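Local coordinates for antiterminator Q protein (Enterobacteria phage SfI, PDB 6JNY) that probably acts on RNA polymerase as a phage antitermination factor, allowing transcription to continue past terminators, at residues E21-W26 against I83-Y88; S72-D77 against N135-M140; G63-Q68 against S147-R152. All coordinates share one frame; numbering follows the deposited sequence.

Overall arrangement
Helix 60-74 supplies one side of contacts 2 and 3 and borders contact 1 through I66, S67 and M74. Contacts 2 and 3 both pair it with the long helix 123-155, contact 2 at the C-terminal end of helix 60-74 and contact 3 nearer its N-terminal end; their centres are about 15 Å apart, and contact 2 is nested inside the chain loop closed by contact 3. Contact 1, where helix 10-28 meets helix 78-90, lies about 13 Å from contact 2 and 16 Å from contact 3, centre to centre. It touches contact 2 through L84 and Y88, which pack on L138, and contact 3 through W23, whose NE1 probably hydrogen-bonds S67 OG at 2.9 Å. Contact 3 belongs to the surface.

Contact 1 of 3, residues E21-W26 against I83-Y88; sequences ELWGAW and ILLSYY
G24 brings helix 10-28 so close to helix 78-90 that its CA lies 3.4 Å from the carbonyl oxygen of Y88, a CA-H...O contact with 144° at the hydrogen. With no side chain on G24, the two backbones come to 4.7 Å between the CA atoms of G24 and Y88. On one side of the glycine, the six-membered end of the W23 indole reaches toward the second helix. Its CH2 rests 3.7 Å from L85 CD2, with L84 CD2 somewhat farther off, and its CZ3 lies near Y88 CB. The indole gets there because CG is anti to the backbone N (chi1 161°). The Y88 ring lies beside the first residue of 21-26, its CD1 3.7 Å from E21 N, while E21 CG meets the ring edge in plane, 4.0 Å from CE1. Y87 CD1 sits over the centre of one face of that ring, and N17 takes its hydroxyl in a hydrogen bond. The axes of segments 21-26 and 83-88 cross at right angles, 9.3 Å apart at closest approach. Around this junction, I40 of helix 38-45 touches W23 and L85, V70 of helix 60-74 touches W23 and L84, and L138 of helix 123-155 packs on Y88.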
loop_
_atom_site.group_PDB
_atom_site.type_symbol
_atom_site.label_atom_id
_atom_site.label_comp_id
_atom_site.label_asym_id
_atom_site.label_seq_id
_atom_site.Cartn_x
_atom_site.Cartn_y
_atom_site.Cartn_z
ATOM N N GLU A 21 7.294 5.244 4.366
ATOM C CA GLU A 21 7.937 6.261 3.529
ATOM C C GLU A 21 9.411 5.929 3.295
ATOM O O GLU A 21 9.917 6.066 2.164
ATOM C CB GLU A 21 7.779 7.644 4.178
ATOM C CG GLU A 21 6.379 8.261 4.017
ATOM C CD GLU A 21 6.190 9.554 4.805
ATOM O OE1 GLU A 21 7.123 9.968 5.517
ATOM O OE2 GLU A 21 5.094 10.148 4.722
ATOM N N LEU A 22 10.126 5.518 4.342
ATOM C CA LEU A 22 11.531 5.151 4.187
ATOM C C LEU A 22 11.672 3.929 3.300
ATOM O O LEU A 22 12.548 3.880 2.423
ATOM C CB LEU A 22 12.167 4.887 5.551
ATOM C CG LEU A 22 12.393 6.104 6.448
ATOM C CD1 LEU A 22 12.772 5.655 7.843
ATOM C CD2 LEU A 22 13.472 7.016 5.844
ATOM N N TRP A 23 10.810 2.933 3.507
ATOM C CA TRP A 23 10.848 1.713 2.711
ATOM C C TRP A 23 10.472 2.004 1.268
ATOM O O TRP A 23 11.076 1.458 0.333
ATOM C CB TRP A 23 9.881 0.691 3.323
ATOM C CG TRP A 23 9.466 -0.425 2.401
ATOM C CD1 TRP A 23 10.181 -1.562 2.106
ATOM C CD2 TRP A 23 8.229 -0.532 1.690
ATOM N NE1 TRP A 23 9.460 -2.350 1.233
ATOM C CE2 TRP A 23 8.259 -1.747 0.968
ATOM C CE3 TRP A 23 7.095 0.287 1.588
ATOM C CZ2 TRP A 23 7.199 -2.159 0.157
ATOM C CZ3 TRP A 23 6.049 -0.117 0.771
ATOM C CH2 TRP A 23 6.102 -1.333 0.074
ATOM N N GLY A 24 9.480 2.873 1.062
ATOM C CA GLY A 24 9.049 3.155 -0.286
ATOM C C GLY A 24 10.152 3.802 -1.099
ATOM O O GLY A 24 10.351 3.469 -2.267
ATOM N N ALA A 25 10.912 4.702 -0.475
ATOM C CA ALA A 25 12.025 5.335 -1.183
ATOM C C ALA A 25 13.126 4.323 -1.473
ATOM O O ALA A 25 13.755 4.355 -2.545
ATOM C CB ALA A 25 12.560 6.494 -0.345
ATOM N N TRP A 26 13.359 3.404 -0.539
ATOM C CA TRP A 26 14.346 2.346 -0.743
ATOM C C TRP A 26 13.934 1.433 -1.895
ATOM O O TRP A 26 14.749 1.108 -2.767
ATOM C CB TRP A 26 14.509 1.574 0.562
ATOM C CG TRP A 26 15.517 0.490 0.553
ATOM C CD1 TRP A 26 16.861 0.617 0.746
ATOM C CD2 TRP A 26 15.264 -0.904 0.372
ATOM N NE1 TRP A 26 17.463 -0.616 0.678
ATOM C CE2 TRP A 26 16.504 -1.567 0.450
ATOM C CE3 TRP A 26 14.106 -1.659 0.138
ATOM C CZ2 TRP A 26 16.620 -2.952 0.313
ATOM C CZ3 TRP A 26 14.224 -3.026 -0.004
ATOM C CH2 TRP A 26 15.469 -3.663 0.092
ATOM N N ILE A 83 -1.780 -0.077 -5.004
ATOM C CA ILE A 83 -2.074 1.256 -4.488
ATOM C C ILE A 83 -1.070 1.647 -3.414
ATOM O O ILE A 83 -0.603 2.791 -3.365
ATOM C CB ILE A 83 -3.529 1.321 -3.995
ATOM C CG1 ILE A 83 -4.483 1.386 -5.190
ATOM C CG2 ILE A 83 -3.743 2.495 -3.054
ATOM C CD1 ILE A 83 -5.911 1.087 -4.842
ATOM N N LEU A 84 -0.726 0.703 -2.529
ATOM C CA LEU A 84 0.303 0.957 -1.536
ATOM C C LEU A 84 1.625 1.343 -2.185
ATOM O O LEU A 84 2.299 2.272 -1.724
ATOM C CB LEU A 84 0.490 -0.294 -0.667
ATOM C CG LEU A 84 1.407 -0.170 0.549
ATOM C CD1 LEU A 84 0.713 0.595 1.656
ATOM C CD2 LEU A 84 1.832 -1.562 1.059
ATOM N N LEU A 85 2.015 0.631 -3.254
ATOM C CA LEU A 85 3.274 0.935 -3.935
ATOM C C LEU A 85 3.224 2.282 -4.657
ATOM O O LEU A 85 4.193 3.045 -4.601
ATOM C CB LEU A 85 3.652 -0.203 -4.893
ATOM C CG LEU A 85 4.093 -1.504 -4.194
ATOM C CD1 LEU A 85 4.128 -2.669 -5.189
ATOM C CD2 LEU A 85 5.432 -1.331 -3.524
ATOM N N SER A 86 2.094 2.605 -5.290
ATOM C CA SER A 86 1.943 3.926 -5.907
ATOM C C SER A 86 2.157 5.031 -4.881
ATOM O O SER A 86 2.917 5.975 -5.114
ATOM C CB SER A 86 0.564 4.052 -6.547
ATOM O OG SER A 86 0.447 3.197 -7.674
ATOM N N TYR A 87 1.538 4.900 -3.706
ATOM C CA TYR A 87 1.621 5.960 -2.707
ATOM C C TYR A 87 3.008 6.033 -2.079
ATOM O O TYR A 87 3.591 7.116 -1.962
ATOM C CB TYR A 87 0.556 5.722 -1.635
ATOM C CG TYR A 87 0.424 6.825 -0.617
ATOM C CD1 TYR A 87 0.782 6.605 0.709
ATOM C CD2 TYR A 87 -0.119 8.057 -0.950
ATOM C CE1 TYR A 87 0.639 7.595 1.663
ATOM C CE2 TYR A 87 -0.258 9.048 -0.006
ATOM C CZ TYR A 87 0.110 8.819 1.296
ATOM O OH TYR A 87 -0.029 9.802 2.244
ATOM N N TYR A 88 3.544 4.893 -1.626
ATOM C CA TYR A 88 4.793 4.938 -0.873
ATOM C C TYR A 88 6.038 4.842 -1.745
ATOM O O TYR A 88 7.011 5.542 -1.473
ATOM C CB TYR A 88 4.811 3.859 0.230
ATOM C CG TYR A 88 3.938 4.225 1.398
ATOM C CD1 TYR A 88 4.258 5.296 2.215
ATOM C CD2 TYR A 88 2.767 3.530 1.640
ATOM C CE1 TYR A 88 3.453 5.639 3.294
ATOM C CE2 TYR A 88 1.949 3.869 2.704
ATOM C CZ TYR A 88 2.301 4.930 3.517
ATOM O OH TYR A 88 1.496 5.264 4.579
#

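Contact 2 of 3, residues S72-D77 against N135-M140; sequences SVMYID and NASLFM
Two successive bends in the M74 side chain, chi2 -60° and chi3 -56°, fold its thioether back so that CE comes 3.3 Å from OG of S137. M140 reaches across from helix 123-155: its chain runs extended through chi2 and then turns at chi3 (66°), which presents CE to V73 and I76. The site is a helix-helix packing in an all-helical core, made where helix 60-74 ends and the chain turns. A type I beta turn from M74 to D77, closed by the bond from D77 N to M74 O, leads directly to D77 at the N-cap of helix 78-90, where its OD1 accepts from the backbone N of A80. No hydrogen bond joins the two segments, and the contact is mostly apolar.

V73 points its CG1 at the M140 side chain, which crosses it obliquely, with CG1 to CB at 3.7 Å. The CE of M140 lies alongside the same valine, 3.7 Å from V73 O, and is met tip to tip by CD1 of I76 at 3.8 Å. This places the methionine end over the start of the turn, with I76 on the more exposed side. M74 lies deeper. Its SD is 3.9 Å from S137 CB and 4.4 Å from M140 CE, and its side chain also touches A80 and F81, so M74, on helix 60-74, meets both helix 123-155 and helix 78-90. V73 leans in addition on I141 and V144, farther along helix 123-155. S137 OG, anti to its own carbonyl carbon, has its hydrogen-bond partner within its own helix, the carbonyl oxygen of I133 one turn back.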
loop_
_atom_site.group_PDB
_atom_site.type_symbol
_atom_site.label_atom_id
_atom_site.label_comp_id
_atom_site.label_asym_id
_atom_site.label_seq_id
_atom_site.Cartn_x
_atom_site.Cartn_y
_atom_site.Cartn_z
ATOM N N SER A 72 4.282 -10.422 2.514
ATOM C CA SER A 72 3.600 -11.516 3.195
ATOM C C SER A 72 2.202 -11.130 3.659
ATOM O O SER A 72 1.389 -12.014 3.960
ATOM C CB SER A 72 4.433 -11.963 4.393
ATOM O OG SER A 72 4.301 -11.061 5.468
ATOM N N VAL A 73 1.915 -9.839 3.761
ATOM C CA VAL A 73 0.602 -9.356 4.150
ATOM C C VAL A 73 -0.248 -9.010 2.932
ATOM O O VAL A 73 -1.432 -9.344 2.885
ATOM C CB VAL A 73 0.756 -8.142 5.095
ATOM C CG1 VAL A 73 -0.548 -7.371 5.217
ATOM C CG2 VAL A 73 1.265 -8.594 6.472
ATOM N N MET A 74 0.341 -8.332 1.946
ATOM C CA MET A 74 -0.404 -7.721 0.856
ATOM C C MET A 74 -0.551 -8.600 -0.374
ATOM O O MET A 74 -1.262 -8.206 -1.309
ATOM C CB MET A 74 0.272 -6.410 0.432
ATOM C CG MET A 74 0.367 -5.368 1.540
ATOM S SD MET A 74 -1.242 -4.880 2.194
ATOM C CE MET A 74 -2.068 -4.344 0.696
ATOM N N TYR A 75 0.115 -9.762 -0.424
ATOM C CA TYR A 75 0.004 -10.599 -1.614
ATOM C C TYR A 75 -1.434 -11.023 -1.869
ATOM O O TYR A 75 -1.776 -11.355 -3.005
ATOM C CB TYR A 75 0.903 -11.840 -1.500
ATOM C CG TYR A 75 0.302 -12.936 -0.637
ATOM C CD1 TYR A 75 0.497 -12.950 0.739
ATOM C CD2 TYR A 75 -0.479 -13.947 -1.197
ATOM C CE1 TYR A 75 -0.058 -13.941 1.535
ATOM C CE2 TYR A 75 -1.044 -14.928 -0.410
ATOM C CZ TYR A 75 -0.828 -14.925 0.951
ATOM O OH TYR A 75 -1.392 -15.911 1.733
ATOM N N ILE A 76 -2.274 -11.021 -0.833
ATOM C CA ILE A 76 -3.652 -11.486 -0.965
ATOM C C ILE A 76 -4.482 -10.550 -1.838
ATOM O O ILE A 76 -5.466 -10.977 -2.452
ATOM C CB ILE A 76 -4.289 -11.669 0.424
ATOM C CG1 ILE A 76 -4.311 -10.336 1.180
ATOM C CG2 ILE A 76 -3.535 -12.714 1.220
ATOM C CD1 ILE A 76 -5.443 -10.194 2.191
ATOM N N ASP A 77 -4.114 -9.270 -1.911
ATOM C CA ASP A 77 -4.940 -8.251 -2.558
ATOM C C ASP A 77 -4.026 -7.447 -3.473
ATOM O O ASP A 77 -3.452 -6.438 -3.052
ATOM C CB ASP A 77 -5.607 -7.379 -1.502
ATOM C CG ASP A 77 -6.653 -6.439 -2.081
ATOM O OD1 ASP A 77 -6.655 -6.202 -3.304
ATOM O OD2 ASP A 77 -7.481 -5.934 -1.293
ATOM N N ASN A 135 -5.833 2.861 4.249
ATOM C CA ASN A 135 -6.033 2.698 5.682
ATOM C C ASN A 135 -6.102 1.231 6.056
ATOM O O ASN A 135 -5.476 0.810 7.027
ATOM C CB ASN A 135 -7.301 3.430 6.115
ATOM C CG ASN A 135 -7.542 3.318 7.599
ATOM O OD1 ASN A 135 -8.260 2.425 8.062
ATOM N ND2 ASN A 135 -6.928 4.214 8.360
ATOM N N ALA A 136 -6.828 0.438 5.277
ATOM C CA ALA A 136 -6.972 -0.976 5.601
ATOM C C ALA A 136 -5.638 -1.693 5.462
ATOM O O ALA A 136 -5.320 -2.594 6.252
ATOM C CB ALA A 136 -8.014 -1.597 4.674
ATOM N N SER A 137 -4.843 -1.308 4.467
ATOM C CA SER A 137 -3.527 -1.919 4.293
ATOM C C SER A 137 -2.612 -1.614 5.470
ATOM O O SER A 137 -1.924 -2.510 5.968
ATOM C CB SER A 137 -2.890 -1.431 2.994
ATOM O OG SER A 137 -3.702 -1.739 1.863
ATOM N N LEU A 138 -2.585 -0.363 5.938
ATOM C CA LEU A 138 -1.746 -0.038 7.086
ATOM C C LEU A 138 -2.202 -0.781 8.327
ATOM O O LEU A 138 -1.378 -1.221 9.131
ATOM C CB LEU A 138 -1.738 1.468 7.340
ATOM C CG LEU A 138 -0.609 2.223 6.628
ATOM C CD1 LEU A 138 -0.747 2.202 5.113
ATOM C CD2 LEU A 138 -0.527 3.628 7.170
ATOM N N PHE A 139 -3.509 -0.936 8.492
ATOM C CA PHE A 139 -4.017 -1.699 9.626
ATOM C C PHE A 139 -3.508 -3.135 9.602
ATOM O O PHE A 139 -3.145 -3.690 10.654
ATOM C CB PHE A 139 -5.545 -1.647 9.620
ATOM C CG PHE A 139 -6.165 -2.313 10.812
ATOM C CD1 PHE A 139 -6.308 -1.627 12.001
ATOM C CD2 PHE A 139 -6.570 -3.632 10.742
ATOM C CE1 PHE A 139 -6.869 -2.247 13.112
ATOM C CE2 PHE A 139 -7.124 -4.259 11.848
ATOM C CZ PHE A 139 -7.271 -3.562 13.023
ATOM N N MET A 140 -3.495 -3.756 8.421
ATOM C CA MET A 140 -3.018 -5.133 8.288
ATOM C C MET A 140 -1.514 -5.214 8.504
ATOM O O MET A 140 -1.006 -6.187 9.084
ATOM C CB MET A 140 -3.349 -5.676 6.902
ATOM C CG MET A 140 -4.824 -5.856 6.594
ATOM S SD MET A 140 -5.078 -5.866 4.800
ATOM C CE MET A 140 -4.222 -7.374 4.355
#

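Contact 3 of 3, residues G63-Q68 against S147-R152; sequences GMLISQ and SAFKNR
L65 is the centre of this contact, its two methyl branches diverging, one to A148 and F149, the other to R152. With CG anti to the backbone N, the leucine extends straight across the gap between the helices. Its CD2 branch lies over one face of the F149 ring in a CH-pi contact, 4.2 Å from the centroid and 20° off the ring normal.

F149 contributes the next largest buried surface. Its ring offers L65 a face, whereas I66 meets it less closely and obliquely, CG1 to CZ at 4.3 Å. The ring continues inward to W19 of helix 10-28, the two planes about 40° apart, and touches W15 as well, joining the leucine contact to an aromatic group on that helix.

A148 follows, one residue before F149. Its CB points toward helix 60-74 and meets the same CD2 of L65 at 3.7 Å, so this one methyl packs against two consecutive residues of the facing helix. At the other branch, the R152 guanidinium turns a face to CD1, which stands 3.5 Å above its plane and off toward the rim, nearest NH1. The arginine chain bends at chi3 to bring the flat group there, and a salt bridge from R152 NH2 to D62 OD1, on helix 60-74, is consistent with this placement.

The axes of segments 63-68 and 147-152 cross at 132°, 10.6 Å apart. L145, one turn earlier on helix 123-155, packs on L65 and I66, V69 of helix 60-74 reaches A148, and W19 and W23 of helix 10-28 close over I66.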
loop_
_atom_site.group_PDB
_atom_site.type_symbol
_atom_site.label_atom_id
_atom_site.label_comp_id
_atom_site.label_asym_id
_atom_site.label_seq_id
_atom_site.Cartn_x
_atom_site.Cartn_y
_atom_site.Cartn_z
ATOM N N GLY A 63 15.141 -2.366 4.843
ATOM C CA GLY A 63 14.408 -2.469 3.594
ATOM C C GLY A 63 13.959 -3.887 3.299
ATOM O O GLY A 63 12.818 -4.115 2.888
ATOM N N MET A 64 14.845 -4.860 3.518
ATOM C CA MET A 64 14.480 -6.249 3.278
ATOM C C MET A 64 13.447 -6.736 4.284
ATOM O O MET A 64 12.495 -7.435 3.912
ATOM C CB MET A 64 15.729 -7.135 3.292
ATOM C CG MET A 64 16.536 -7.004 2.015
ATOM S SD MET A 64 18.002 -8.052 1.939
ATOM C CE MET A 64 19.049 -7.284 3.179
ATOM N N LEU A 65 13.612 -6.384 5.560
ATOM C CA LEU A 65 12.658 -6.822 6.574
ATOM C C LEU A 65 11.269 -6.274 6.272
ATOM O O LEU A 65 10.272 -7.006 6.319
ATOM C CB LEU A 65 13.122 -6.373 7.959
ATOM C CG LEU A 65 12.264 -6.735 9.182
ATOM C CD1 LEU A 65 13.133 -6.889 10.404
ATOM C CD2 LEU A 65 11.172 -5.703 9.462
ATOM N N ILE A 66 11.185 -4.980 5.962
ATOM C CA ILE A 66 9.881 -4.389 5.679
ATOM C C ILE A 66 9.276 -4.992 4.422
ATOM O O ILE A 66 8.064 -5.217 4.350
ATOM C CB ILE A 66 9.967 -2.855 5.605
ATOM C CG1 ILE A 66 10.416 -2.288 6.946
ATOM C CG2 ILE A 66 8.608 -2.248 5.174
ATOM C CD1 ILE A 66 10.928 -0.844 6.857
ATOM N N SER A 67 10.099 -5.232 3.400
ATOM C CA SER A 67 9.587 -5.790 2.153
ATOM C C SER A 67 8.999 -7.176 2.376
ATOM O O SER A 67 7.959 -7.518 1.795
ATOM C CB SER A 67 10.714 -5.885 1.123
ATOM O OG SER A 67 11.239 -4.615 0.777
ATOM N N GLN A 68 9.680 -7.998 3.177
ATOM C CA GLN A 68 9.170 -9.327 3.496
ATOM C C GLN A 68 7.858 -9.228 4.255
ATOM O O GLN A 68 6.922 -9.997 3.999
ATOM C CB GLN A 68 10.203 -10.093 4.322
ATOM C CG GLN A 68 11.478 -10.445 3.579
ATOM C CD GLN A 68 12.328 -11.447 4.339
ATOM O OE1 GLN A 68 13.194 -12.104 3.762
ATOM N NE2 GLN A 68 12.078 -11.573 5.642
ATOM N N SER A 147 5.796 -6.699 15.107
ATOM C CA SER A 147 6.329 -7.963 15.599
ATOM C C SER A 147 7.601 -8.346 14.861
ATOM O O SER A 147 8.464 -9.025 15.435
ATOM C CB SER A 147 5.275 -9.061 15.482
ATOM O OG SER A 147 5.201 -9.544 14.164
ATOM N N ALA A 148 7.758 -7.912 13.609
ATOM C CA ALA A 148 8.976 -8.250 12.877
ATOM C C ALA A 148 10.192 -7.576 13.493
ATOM O O ALA A 148 11.251 -8.199 13.632
ATOM C CB ALA A 148 8.861 -7.876 11.399
ATOM N N PHE A 149 10.072 -6.297 13.845
ATOM C CA PHE A 149 11.180 -5.614 14.505
ATOM C C PHE A 149 11.446 -6.214 15.881
ATOM O O PHE A 149 12.606 -6.377 16.281
ATOM C CB PHE A 149 10.859 -4.126 14.645
ATOM C CG PHE A 149 11.085 -3.316 13.394
ATOM C CD1 PHE A 149 12.281 -3.373 12.704
ATOM C CD2 PHE A 149 10.086 -2.477 12.934
ATOM C CE1 PHE A 149 12.475 -2.603 11.568
ATOM C CE2 PHE A 149 10.277 -1.705 11.811
ATOM C CZ PHE A 149 11.459 -1.772 11.124
ATOM N N LYS A 150 10.387 -6.548 16.624
ATOM C CA LYS A 150 10.572 -7.113 17.955
ATOM C C LYS A 150 11.181 -8.503 17.881
ATOM O O LYS A 150 11.998 -8.872 18.735
ATOM C CB LYS A 150 9.248 -7.129 18.715
ATOM C CG LYS A 150 8.822 -5.744 19.189
ATOM C CD LYS A 150 7.430 -5.732 19.780
ATOM C CE LYS A 150 7.072 -4.309 20.215
ATOM N NZ LYS A 150 5.635 -4.159 20.559
ATOM N N ASN A 151 10.800 -9.281 16.864
ATOM C CA ASN A 151 11.392 -10.605 16.674
ATOM C C ASN A 151 12.879 -10.497 16.380
ATOM O O ASN A 151 13.682 -11.256 16.933
ATOM C CB ASN A 151 10.667 -11.345 15.545
ATOM C CG ASN A 151 11.273 -12.716 15.247
ATOM O OD1 ASN A 151 11.175 -13.638 16.055
ATOM N ND2 ASN A 151 11.880 -12.852 14.073
ATOM N N ARG A 152 13.269 -9.546 15.526
ATOM C CA ARG A 152 14.684 -9.367 15.219
ATOM C C ARG A 152 15.469 -8.982 16.465
ATOM O O ARG A 152 16.550 -9.529 16.723
ATOM C CB ARG A 152 14.858 -8.314 14.130
ATOM C CG ARG A 152 16.314 -8.062 13.764
ATOM C CD ARG A 152 16.424 -7.171 12.548
ATOM N NE ARG A 152 16.104 -5.784 12.869
ATOM C CZ ARG A 152 16.107 -4.790 11.986
ATOM N NH1 ARG A 152 16.402 -5.026 10.716
ATOM N NH2 ARG A 152 15.810 -3.557 12.373
#